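Local coordinates for protein 4-alpha-glucanotransferase (Corynebacterium glutamicum, PDB 5B68) that is an amylomaltase, a disproportionating enzyme that joins an N-terminal beta-sandwich domain to a larger TIM-barrel-type domain, at residues Arg67-Pro72 with Pro88-Asp93; Asn116-Arg121 with Trp128-Phe133; Glu578-Leu583 with Gln660-Thr665. All coordinates share one frame; numbering follows the deposited sequence.

Contact 1 (Arg67-Pro72 with Pro88-Asp93); sequences REFTRP and PVHVHD. With SO4 (sulfate ion), chain G.
Pro72 O is gripped by two neighbouring residues of strand 86-92. His90 N gives it a hydrogen bond (N to O 3.0 Å, 157° at the hydrogen). Val89 CA adds a CA-H...O contact to the same oxygen at 3.2 Å. In return, Pro72 CA approaches His90 O at 3.3 Å. Here the chain leaving helix 54-69 settles against a strand of the N-terminal beta-sandwich domain.

The His90 side chain fills the angle between helix end and strand. Its CG stands beside its own backbone N (chi1 -60°), which lays one face of the ring against the backbone of Phe69. Phe69 CA sits almost straight above one face of the imidazole, a CH-pi contact 4.1 Å from the ring centroid. The carbonyl carbon of Phe69 lies over that ring's centre as well. The Phe69 ring meets the imidazole obliquely, with the planes at 46°, and His90 ND1 lies over the centre of one phenyl face. Phe69 also has a cation-pi partner in Arg121.

Water 1 bridges the segments, donating to Arg71 O at 2.9 Å and to Pro88 O at 2.8 Å. Within 67-72, Glu68 and Arg71 form a salt bridge, with Arg71 NE 2.8 Å from Glu68 OE2 and the oxygen close to the guanidinium plane. Arg71 NH1, another nitrogen of the same guanidinium, makes a second salt bridge, to Glu437. Farther out, a sulfate, probably from the crystallisation liquor, is bound by Arg59, Gln60 and Asn45 and by Arg67. Arg67 meets it edge-on with two N-H groups, NH1 to O1 and NH2 to O2, each 2.9 Å.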
loop_
_atom_site.group_PDB
_atom_site.type_symbol
_atom_site.label_atom_id
_atom_site.label_comp_id
_atom_site.label_asym_id
_atom_site.label_seq_id
_atom_site.Cartn_x
_atom_site.Cartn_y
_atom_site.Cartn_z
ATOM N N ARG A 67 31.654 -11.550 8.729
ATOM C CA ARG A 67 31.222 -10.309 8.148
ATOM C C ARG A 67 30.480 -9.472 9.176
ATOM O O ARG A 67 30.678 -8.263 9.203
ATOM C CB ARG A 67 30.418 -10.573 6.877
ATOM C CG ARG A 67 31.407 -10.812 5.698
ATOM C CD ARG A 67 30.827 -11.603 4.536
ATOM N NE ARG A 67 31.869 -11.888 3.542
ATOM C CZ ARG A 67 31.686 -12.699 2.500
ATOM N NH1 ARG A 67 30.515 -13.305 2.308
ATOM N NH2 ARG A 67 32.667 -12.905 1.620
ATOM N N GLU A 68 29.726 -10.117 10.063
ATOM C CA GLU A 68 29.057 -9.375 11.150
ATOM C C GLU A 68 30.090 -8.779 12.076
ATOM O O GLU A 68 29.911 -7.649 12.532
ATOM C CB GLU A 68 28.119 -10.215 11.970
ATOM C CG GLU A 68 26.775 -10.508 11.293
ATOM C CD GLU A 68 26.074 -9.250 10.879
ATOM O OE1 GLU A 68 25.636 -8.530 11.797
ATOM O OE2 GLU A 68 25.974 -8.973 9.673
ATOM N N PHE A 69 31.173 -9.514 12.295
ATOM C CA PHE A 69 32.232 -9.053 13.219
ATOM C C PHE A 69 33.052 -7.929 12.680
ATOM O O PHE A 69 33.714 -7.225 13.461
ATOM C CB PHE A 69 33.080 -10.254 13.736
ATOM C CG PHE A 69 33.696 -9.987 15.060
ATOM C CD1 PHE A 69 32.932 -10.103 16.198
ATOM C CD2 PHE A 69 35.016 -9.488 15.152
ATOM C CE1 PHE A 69 33.508 -9.833 17.445
ATOM C CE2 PHE A 69 35.583 -9.207 16.370
ATOM C CZ PHE A 69 34.816 -9.345 17.518
ATOM N N THR A 70 33.043 -7.697 11.358
ATOM C CA THR A 70 33.812 -6.627 10.739
ATOM C C THR A 70 32.936 -5.477 10.261
ATOM O O THR A 70 33.406 -4.562 9.612
ATOM C CB THR A 70 34.683 -7.167 9.601
ATOM O OG1 THR A 70 33.852 -7.862 8.653
ATOM C CG2 THR A 70 35.623 -8.164 10.205
ATOM N N ARG A 71 31.668 -5.444 10.641
ATOM C CA ARG A 71 30.800 -4.283 10.394
ATOM C C ARG A 71 31.177 -3.154 11.339
ATOM O O ARG A 71 30.999 -3.295 12.548
ATOM C CB ARG A 71 29.326 -4.633 10.692
ATOM C CG ARG A 71 28.581 -5.428 9.615
ATOM C CD ARG A 71 27.077 -5.416 9.911
ATOM N NE ARG A 71 26.334 -6.242 8.950
ATOM C CZ ARG A 71 26.006 -5.847 7.719
ATOM N NH1 ARG A 71 25.326 -6.708 6.926
ATOM N NH2 ARG A 71 26.349 -4.660 7.286
ATOM N N PRO A 72 31.670 -2.064 10.813
ATOM C CA PRO A 72 32.123 -1.053 11.735
ATOM C C PRO A 72 30.977 -0.458 12.542
ATOM O O PRO A 72 31.106 -0.308 13.783
ATOM C CB PRO A 72 32.810 -0.030 10.826
ATOM C CG PRO A 72 33.253 -0.818 9.626
ATOM C CD PRO A 72 32.119 -1.790 9.420
ATOM N N PRO A 88 26.621 -2.278 18.828
ATOM C CA PRO A 88 28.010 -2.682 18.649
ATOM C C PRO A 88 28.728 -1.858 17.613
ATOM O O PRO A 88 28.149 -1.421 16.637
ATOM C CB PRO A 88 27.914 -4.161 18.233
ATOM C CG PRO A 88 26.633 -4.167 17.454
ATOM C CD PRO A 88 25.715 -3.189 18.107
ATOM N N VAL A 89 29.990 -1.583 17.879
ATOM C CA VAL A 89 30.928 -1.007 16.920
ATOM C C VAL A 89 32.131 -1.981 16.804
ATOM O O VAL A 89 32.539 -2.577 17.817
ATOM C CB VAL A 89 31.382 0.347 17.448
ATOM C CG1 VAL A 89 32.625 0.877 16.762
ATOM C CG2 VAL A 89 30.270 1.391 17.305
ATOM N N HIS A 90 32.665 -2.171 15.601
ATOM C CA HIS A 90 33.841 -2.976 15.360
ATOM C C HIS A 90 34.923 -2.093 14.775
ATOM O O HIS A 90 34.696 -1.370 13.789
ATOM C CB HIS A 90 33.529 -4.122 14.432
ATOM C CG HIS A 90 32.473 -5.027 14.968
ATOM N ND1 HIS A 90 32.704 -5.872 16.032
ATOM C CD2 HIS A 90 31.161 -5.114 14.702
ATOM C CE1 HIS A 90 31.596 -6.522 16.330
ATOM N NE2 HIS A 90 30.637 -6.059 15.560
ATOM N N VAL A 91 36.110 -2.130 15.395
ATOM C CA VAL A 91 37.303 -1.395 14.909
ATOM C C VAL A 91 38.535 -2.333 14.931
ATOM O O VAL A 91 38.542 -3.351 15.647
ATOM C CB VAL A 91 37.618 -0.147 15.750
ATOM C CG1 VAL A 91 36.565 0.911 15.596
ATOM C CG2 VAL A 91 37.815 -0.503 17.227
ATOM N N HIS A 92 39.584 -1.994 14.167
ATOM C CA HIS A 92 40.861 -2.733 14.306
ATOM C C HIS A 92 41.305 -2.640 15.792
ATOM O O HIS A 92 41.257 -1.587 16.383
ATOM C CB HIS A 92 41.925 -2.103 13.451
ATOM C CG HIS A 92 41.688 -2.227 11.986
ATOM N ND1 HIS A 92 40.499 -2.669 11.439
ATOM C CD2 HIS A 92 42.477 -1.900 10.938
ATOM C CE1 HIS A 92 40.573 -2.613 10.115
ATOM N NE2 HIS A 92 41.762 -2.151 9.791
ATOM N N ASP A 93 41.650 -3.755 16.383
ATOM C CA ASP A 93 41.913 -3.813 17.816
ATOM C C ASP A 93 43.052 -2.844 18.210
ATOM O O ASP A 93 44.043 -2.752 17.526
ATOM C CB ASP A 93 42.204 -5.238 18.227
ATOM C CG ASP A 93 42.301 -5.419 19.730
ATOM O OD1 ASP A 93 41.440 -4.949 20.510
ATOM O OD2 ASP A 93 43.207 -6.134 20.118
HETATM S S SO4 G . 31.361 -15.404 -0.954
HETATM O O1 SO4 G . 30.268 -14.830 -0.137
HETATM O O2 SO4 G . 32.669 -14.877 -0.451
HETATM O O3 SO4 G . 31.407 -16.871 -0.818
HETATM O O4 SO4 G . 31.028 -14.913 -2.341
HETATM O O HOH W 1 28.700 -2.865 14.314
#

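Contact 2 (Asn116-Arg121 with Trp128-Phe133); sequences NWTAPR and WGEASF
The amide of Asn116 and the carboxylate of Glu130 meet at about a right angle, their planes 86° apart. Asn116 ND2 donates to Glu130 OE1 at 2.9 Å, nearly straight at 173°. The oxygen lies in the amide plane and uses its anti lone pair. Thr118 OG1 gives OE1 a second bond, also 2.9 Å, from above the carboxylate plane. Two donors thus hold one oxygen, which is consistent with an ionised Glu130. The extended chain of Glu130, with CG anti to the backbone N (chi1 -173°), carries the carboxylate across to them. Asn116 ND2 also donates to Ser132 OG at 2.9 Å; its two N-H bonds, with the one OD1 accepts, fix the rotation of the amide.

Asn116 OD1 accepts from Thr118 N at 2.7 Å, an Asx turn in the loop that leads into strand 121-123. That strand forms a beta hairpin with strand 126-134. Arg121 and Trp128 are an antiparallel hydrogen-bonded pair, with Arg121 N to Trp128 O 2.9 Å and Trp128 N to Arg121 O 2.8 Å. The Arg121 guanidinium leads away to a salt bridge with Asp66. Between pair and amide, water 2 donates to Thr118 O and accepts from Glu130 N.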
loop_
_atom_site.group_PDB
_atom_site.type_symbol
_atom_site.label_atom_id
_atom_site.label_comp_id
_atom_site.label_asym_id
_atom_site.label_seq_id
_atom_site.Cartn_x
_atom_site.Cartn_y
_atom_site.Cartn_z
ATOM N N ASN A 116 31.328 -4.012 27.302
ATOM C CA ASN A 116 31.300 -5.022 26.252
ATOM C C ASN A 116 32.358 -6.062 26.531
ATOM O O ASN A 116 33.574 -5.822 26.488
ATOM C CB ASN A 116 31.457 -4.384 24.867
ATOM C CG ASN A 116 31.427 -5.397 23.736
ATOM O OD1 ASN A 116 32.165 -6.391 23.729
ATOM N ND2 ASN A 116 30.517 -5.169 22.773
ATOM N N TRP A 117 31.878 -7.283 26.670
ATOM C CA TRP A 117 32.714 -8.388 27.076
ATOM C C TRP A 117 33.234 -9.187 25.966
ATOM O O TRP A 117 33.973 -10.137 26.207
ATOM C CB TRP A 117 31.930 -9.275 28.038
ATOM C CG TRP A 117 31.417 -8.490 29.237
ATOM C CD1 TRP A 117 30.117 -8.346 29.627
ATOM C CD2 TRP A 117 32.196 -7.697 30.137
ATOM N NE1 TRP A 117 30.051 -7.562 30.732
ATOM C CE2 TRP A 117 31.314 -7.137 31.058
ATOM C CE3 TRP A 117 33.545 -7.385 30.226
ATOM C CZ2 TRP A 117 31.740 -6.319 32.089
ATOM C CZ3 TRP A 117 33.964 -6.559 31.229
ATOM C CH2 TRP A 117 33.078 -6.057 32.169
ATOM N N THR A 118 32.917 -8.828 24.731
ATOM C CA THR A 118 33.339 -9.664 23.578
ATOM C C THR A 118 34.838 -9.668 23.324
ATOM O O THR A 118 35.472 -8.615 23.274
ATOM C CB THR A 118 32.595 -9.196 22.310
ATOM O OG1 THR A 118 31.187 -9.190 22.594
ATOM C CG2 THR A 118 32.896 -10.093 21.088
ATOM N N ALA A 119 35.391 -10.865 23.093
ATOM C CA ALA A 119 36.817 -11.048 22.835
ATOM C C ALA A 119 37.144 -10.596 21.403
ATOM O O ALA A 119 36.324 -10.878 20.509
ATOM C CB ALA A 119 37.181 -12.539 22.973
ATOM N N PRO A 120 38.335 -10.017 21.163
ATOM C CA PRO A 120 38.728 -9.689 19.805
ATOM C C PRO A 120 38.991 -10.953 19.016
ATOM O O PRO A 120 39.104 -12.022 19.605
ATOM C CB PRO A 120 39.994 -8.815 19.957
ATOM C CG PRO A 120 40.489 -9.053 21.339
ATOM C CD PRO A 120 39.439 -9.762 22.126
ATOM N N ARG A 121 38.944 -10.828 17.685
ATOM C CA ARG A 121 39.141 -11.936 16.758
ATOM C C ARG A 121 39.976 -11.519 15.565
ATOM O O ARG A 121 39.878 -10.400 15.067
ATOM C CB ARG A 121 37.798 -12.499 16.232
ATOM C CG ARG A 121 36.704 -12.759 17.262
ATOM C CD ARG A 121 35.474 -13.368 16.560
ATOM N NE ARG A 121 35.944 -14.337 15.551
ATOM C CZ ARG A 121 35.419 -14.529 14.331
ATOM N NH1 ARG A 121 36.018 -15.379 13.510
ATOM N NH2 ARG A 121 34.342 -13.871 13.888
ATOM N N TRP A 128 40.376 -7.684 15.086
ATOM C CA TRP A 128 39.252 -6.785 15.281
ATOM C C TRP A 128 38.744 -6.875 16.702
ATOM O O TRP A 128 38.762 -7.918 17.293
ATOM C CB TRP A 128 38.087 -7.156 14.363
ATOM C CG TRP A 128 38.262 -6.786 12.916
ATOM C CD1 TRP A 128 38.920 -7.502 11.975
ATOM C CD2 TRP A 128 37.750 -5.628 12.249
ATOM N NE1 TRP A 128 38.879 -6.864 10.775
ATOM C CE2 TRP A 128 38.160 -5.710 10.910
ATOM C CE3 TRP A 128 36.990 -4.533 12.648
ATOM C CZ2 TRP A 128 37.833 -4.740 9.971
ATOM C CZ3 TRP A 128 36.682 -3.570 11.718
ATOM C CH2 TRP A 128 37.090 -3.687 10.392
ATOM N N GLY A 129 38.300 -5.753 17.237
ATOM C CA GLY A 129 37.632 -5.747 18.530
ATOM C C GLY A 129 36.238 -5.188 18.409
ATOM O O GLY A 129 35.930 -4.545 17.440
ATOM N N GLU A 130 35.460 -5.370 19.466
ATOM C CA GLU A 130 34.114 -4.892 19.558
ATOM C C GLU A 130 33.964 -3.967 20.762
ATOM O O GLU A 130 34.434 -4.308 21.840
ATOM C CB GLU A 130 33.199 -6.090 19.706
ATOM C CG GLU A 130 31.713 -5.740 19.647
ATOM C CD GLU A 130 30.806 -6.949 19.676
ATOM O OE1 GLU A 130 30.184 -7.216 20.729
ATOM O OE2 GLU A 130 30.719 -7.673 18.693
ATOM N N ALA A 131 33.231 -2.868 20.610
ATOM C CA ALA A 131 32.801 -1.991 21.726
ATOM C C ALA A 131 31.303 -1.767 21.660
ATOM O O ALA A 131 30.684 -2.065 20.653
ATOM C CB ALA A 131 33.553 -0.693 21.635
ATOM N N SER A 132 30.705 -1.381 22.773
ATOM C CA SER A 132 29.273 -1.045 22.837
ATOM C C SER A 132 29.060 0.381 23.196
ATOM O O SER A 132 29.775 0.995 24.072
ATOM C CB SER A 132 28.483 -1.957 23.786
ATOM O OG SER A 132 28.377 -3.318 23.348
ATOM N N PHE A 133 28.118 1.015 22.514
ATOM C CA PHE A 133 27.753 2.402 22.826
ATOM C C PHE A 133 26.230 2.501 22.967
ATOM O O PHE A 133 25.481 1.673 22.438
ATOM C CB PHE A 133 28.241 3.403 21.790
ATOM C CG PHE A 133 29.735 3.474 21.687
ATOM C CD1 PHE A 133 30.401 2.566 20.886
ATOM C CD2 PHE A 133 30.468 4.386 22.408
ATOM C CE1 PHE A 133 31.776 2.570 20.796
ATOM C CE2 PHE A 133 31.856 4.423 22.309
ATOM C CZ PHE A 133 32.519 3.528 21.489
HETATM O O HOH W 2 36.922 -7.001 21.355
#

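Contact 3 (Glu578-Leu583 with Gln660-Thr665); sequences ERLGVL and QNQPGT. With SO4 (sulfate ion), chain E.
Carbon against carbon joins Leu580 and Val582 to Thr665. Leu580 CD1 touches Thr665 CG2 at 3.6 Å, and Val582 CG2 reaches the same methyl at 4.0 Å. Both side chains cross that of Thr665 at about a right angle. Leu580 CD1 also rests on Gln662 CG, 4.1 Å away, where the Gln662 chain bends. Val582 packs on Tyr418, and Gln662 on Leu576 and Arg577.

Backbone bonds shape each side. Helix 572-579 ends in a Schellman motif, with Gly581 at positive phi and Gly581 N bonded to Glu578 O at 3.0 Å. Gln662 to Thr665 make a type II beta turn, closed by Thr665 N to Gln662 O at 3.1 Å. Thr665 OG1 sits between its backbone N and carbonyl carbon (chi1 55°) and donates to Gln662 O in the carbonyl plane, at a doubtfully short 2.5 Å. This leaves CG2 beside the backbone N, where it meets Leu580 and Val582. Asn672 ND2 bonds OG1 too.

A sulfate, probably from the crystallisation liquor, takes bonds from Gly664 N (to O4) and Asn661 ND2 (to O1), each 3.0 Å.

Both segments belong to the TIM-barrel-type domain. They follow neighbouring strands, 553-556 and 645-649, of its parallel sheet. The meeting surface is apolar; the Thr665 hydroxyl is engaged on its own side. The contact thus rests on van der Waals packing of methyl groups and one methylene, without a directional bond.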
loop_
_atom_site.group_PDB
_atom_site.type_symbol
_atom_site.label_atom_id
_atom_site.label_comp_id
_atom_site.label_asym_id
_atom_site.label_seq_id
_atom_site.Cartn_x
_atom_site.Cartn_y
_atom_site.Cartn_z
ATOM N N GLU A 578 -19.538 -18.350 -10.143
ATOM C CA GLU A 578 -20.079 -19.419 -10.988
ATOM C C GLU A 578 -19.988 -19.150 -12.479
ATOM O O GLU A 578 -19.583 -20.026 -13.243
ATOM C CB GLU A 578 -21.543 -19.723 -10.592
ATOM C CG GLU A 578 -22.208 -20.865 -11.362
ATOM C CD GLU A 578 -21.362 -22.152 -11.475
ATOM O OE1 GLU A 578 -21.658 -22.966 -12.382
ATOM O OE2 GLU A 578 -20.423 -22.374 -10.665
ATOM N N ARG A 579 -20.331 -17.938 -12.910
ATOM C CA ARG A 579 -20.304 -17.644 -14.321
ATOM C C ARG A 579 -18.892 -17.481 -14.845
ATOM O O ARG A 579 -18.674 -17.658 -16.029
ATOM C CB ARG A 579 -21.209 -16.472 -14.713
ATOM C CG ARG A 579 -20.788 -15.074 -14.308
ATOM C CD ARG A 579 -21.914 -14.151 -14.727
ATOM N NE ARG A 579 -21.782 -12.759 -14.317
ATOM C CZ ARG A 579 -22.450 -12.170 -13.310
ATOM N NH1 ARG A 579 -23.325 -12.817 -12.520
ATOM N NH2 ARG A 579 -22.229 -10.879 -13.085
ATOM N N LEU A 580 -17.930 -17.184 -13.978
ATOM C CA LEU A 580 -16.557 -17.146 -14.432
ATOM C C LEU A 580 -15.917 -18.529 -14.312
ATOM O O LEU A 580 -14.787 -18.696 -14.755
ATOM C CB LEU A 580 -15.761 -16.084 -13.681
ATOM C CG LEU A 580 -16.338 -14.669 -13.740
ATOM C CD1 LEU A 580 -15.509 -13.759 -12.821
ATOM C CD2 LEU A 580 -16.479 -14.086 -15.151
ATOM N N GLY A 581 -16.629 -19.516 -13.757
ATOM C CA GLY A 581 -16.106 -20.883 -13.620
ATOM C C GLY A 581 -15.055 -21.024 -12.525
ATOM O O GLY A 581 -14.198 -21.905 -12.578
ATOM N N VAL A 582 -15.162 -20.149 -11.529
ATOM C CA VAL A 582 -14.220 -19.982 -10.427
ATOM C C VAL A 582 -14.856 -20.410 -9.102
ATOM O O VAL A 582 -14.223 -20.388 -8.043
ATOM C CB VAL A 582 -13.772 -18.499 -10.437
ATOM C CG1 VAL A 582 -13.303 -17.979 -9.083
ATOM C CG2 VAL A 582 -12.726 -18.320 -11.538
ATOM N N LEU A 583 -16.124 -20.785 -9.162
ATOM C CA LEU A 583 -16.762 -21.556 -8.116
ATOM C C LEU A 583 -16.542 -22.988 -8.615
ATOM O O LEU A 583 -16.708 -23.251 -9.827
ATOM C CB LEU A 583 -18.265 -21.217 -8.071
ATOM C CG LEU A 583 -19.059 -21.105 -6.774
ATOM C CD1 LEU A 583 -20.494 -21.540 -7.038
ATOM C CD2 LEU A 583 -18.444 -21.910 -5.653
ATOM N N GLN A 660 -15.974 -4.717 -8.430
ATOM C CA GLN A 660 -14.888 -4.010 -9.104
ATOM C C GLN A 660 -13.766 -5.014 -9.444
ATOM O O GLN A 660 -13.106 -4.874 -10.492
ATOM C CB GLN A 660 -14.304 -2.934 -8.181
ATOM C CG GLN A 660 -13.288 -1.992 -8.866
ATOM C CD GLN A 660 -13.804 -1.254 -10.066
ATOM O OE1 GLN A 660 -13.461 -1.584 -11.207
ATOM N NE2 GLN A 660 -14.632 -0.192 -9.844
ATOM N N ASN A 661 -13.524 -5.910 -8.513
ATOM C CA ASN A 661 -12.486 -6.948 -8.651
ATOM C C ASN A 661 -13.050 -8.272 -8.179
ATOM O O ASN A 661 -13.705 -8.316 -7.114
ATOM C CB ASN A 661 -11.283 -6.589 -7.764
ATOM C CG ASN A 661 -10.095 -7.590 -7.908
ATOM O OD1 ASN A 661 -9.735 -7.971 -9.009
ATOM N ND2 ASN A 661 -9.496 -7.971 -6.794
ATOM N N GLN A 662 -12.794 -9.353 -8.933
ATOM C CA GLN A 662 -13.069 -10.720 -8.435
ATOM C C GLN A 662 -11.697 -11.351 -8.168
ATOM O O GLN A 662 -10.997 -11.646 -9.137
ATOM C CB GLN A 662 -13.885 -11.540 -9.456
ATOM C CG GLN A 662 -14.106 -12.967 -9.009
ATOM C CD GLN A 662 -14.798 -13.035 -7.664
ATOM O OE1 GLN A 662 -14.235 -13.494 -6.665
ATOM N NE2 GLN A 662 -16.013 -12.509 -7.619
ATOM N N PRO A 663 -11.270 -11.474 -6.880
ATOM C CA PRO A 663 -9.906 -11.995 -6.629
ATOM C C PRO A 663 -9.671 -13.358 -7.273
ATOM O O PRO A 663 -10.639 -14.135 -7.442
ATOM C CB PRO A 663 -9.816 -12.062 -5.082
ATOM C CG PRO A 663 -10.666 -10.900 -4.658
ATOM C CD PRO A 663 -11.832 -10.894 -5.628
ATOM N N GLY A 664 -8.439 -13.580 -7.736
ATOM C CA GLY A 664 -8.110 -14.816 -8.434
ATOM C C GLY A 664 -8.867 -15.065 -9.743
ATOM O O GLY A 664 -9.065 -16.231 -10.146
ATOM N N THR A 665 -9.336 -13.998 -10.386
ATOM C CA THR A 665 -9.690 -14.038 -11.795
ATOM C C THR A 665 -8.718 -13.134 -12.481
ATOM O O THR A 665 -8.111 -12.274 -11.840
ATOM C CB THR A 665 -11.086 -13.482 -12.109
ATOM O OG1 THR A 665 -11.200 -12.150 -11.605
ATOM C CG2 THR A 665 -12.176 -14.361 -11.502
HETATM S S SO4 E . -6.254 -10.454 -7.165
HETATM O O1 SO4 E . -6.735 -9.054 -7.322
HETATM O O2 SO4 E . -4.795 -10.358 -6.971
HETATM O O3 SO4 E . -6.883 -11.056 -5.967
HETATM O O4 SO4 E . -6.646 -11.296 -8.303
#

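From the N terminus, contact 1 comes first. It closes the short span from the end of helix 54-69 to strand 86-92. Contact 2 opens later and closes the hairpin of strands 121-123 and 126-134. Contact 3 closes a much longer excursion, about half of it helical, with 76 residues between its segments. The three follow in series; none nests or crosses. Contacts 1 and 2 share one sheet, because strands 86-92 and 126-134 are neighbours, with Gly129 N 2.9 Å from Val91 O. Together they tie helix, strand and hairpin in the beta-sandwich region. Contact 3 lies across the chain's centre in the TIM-barrel-type domain, its centre about 55 Å from that of contact 1.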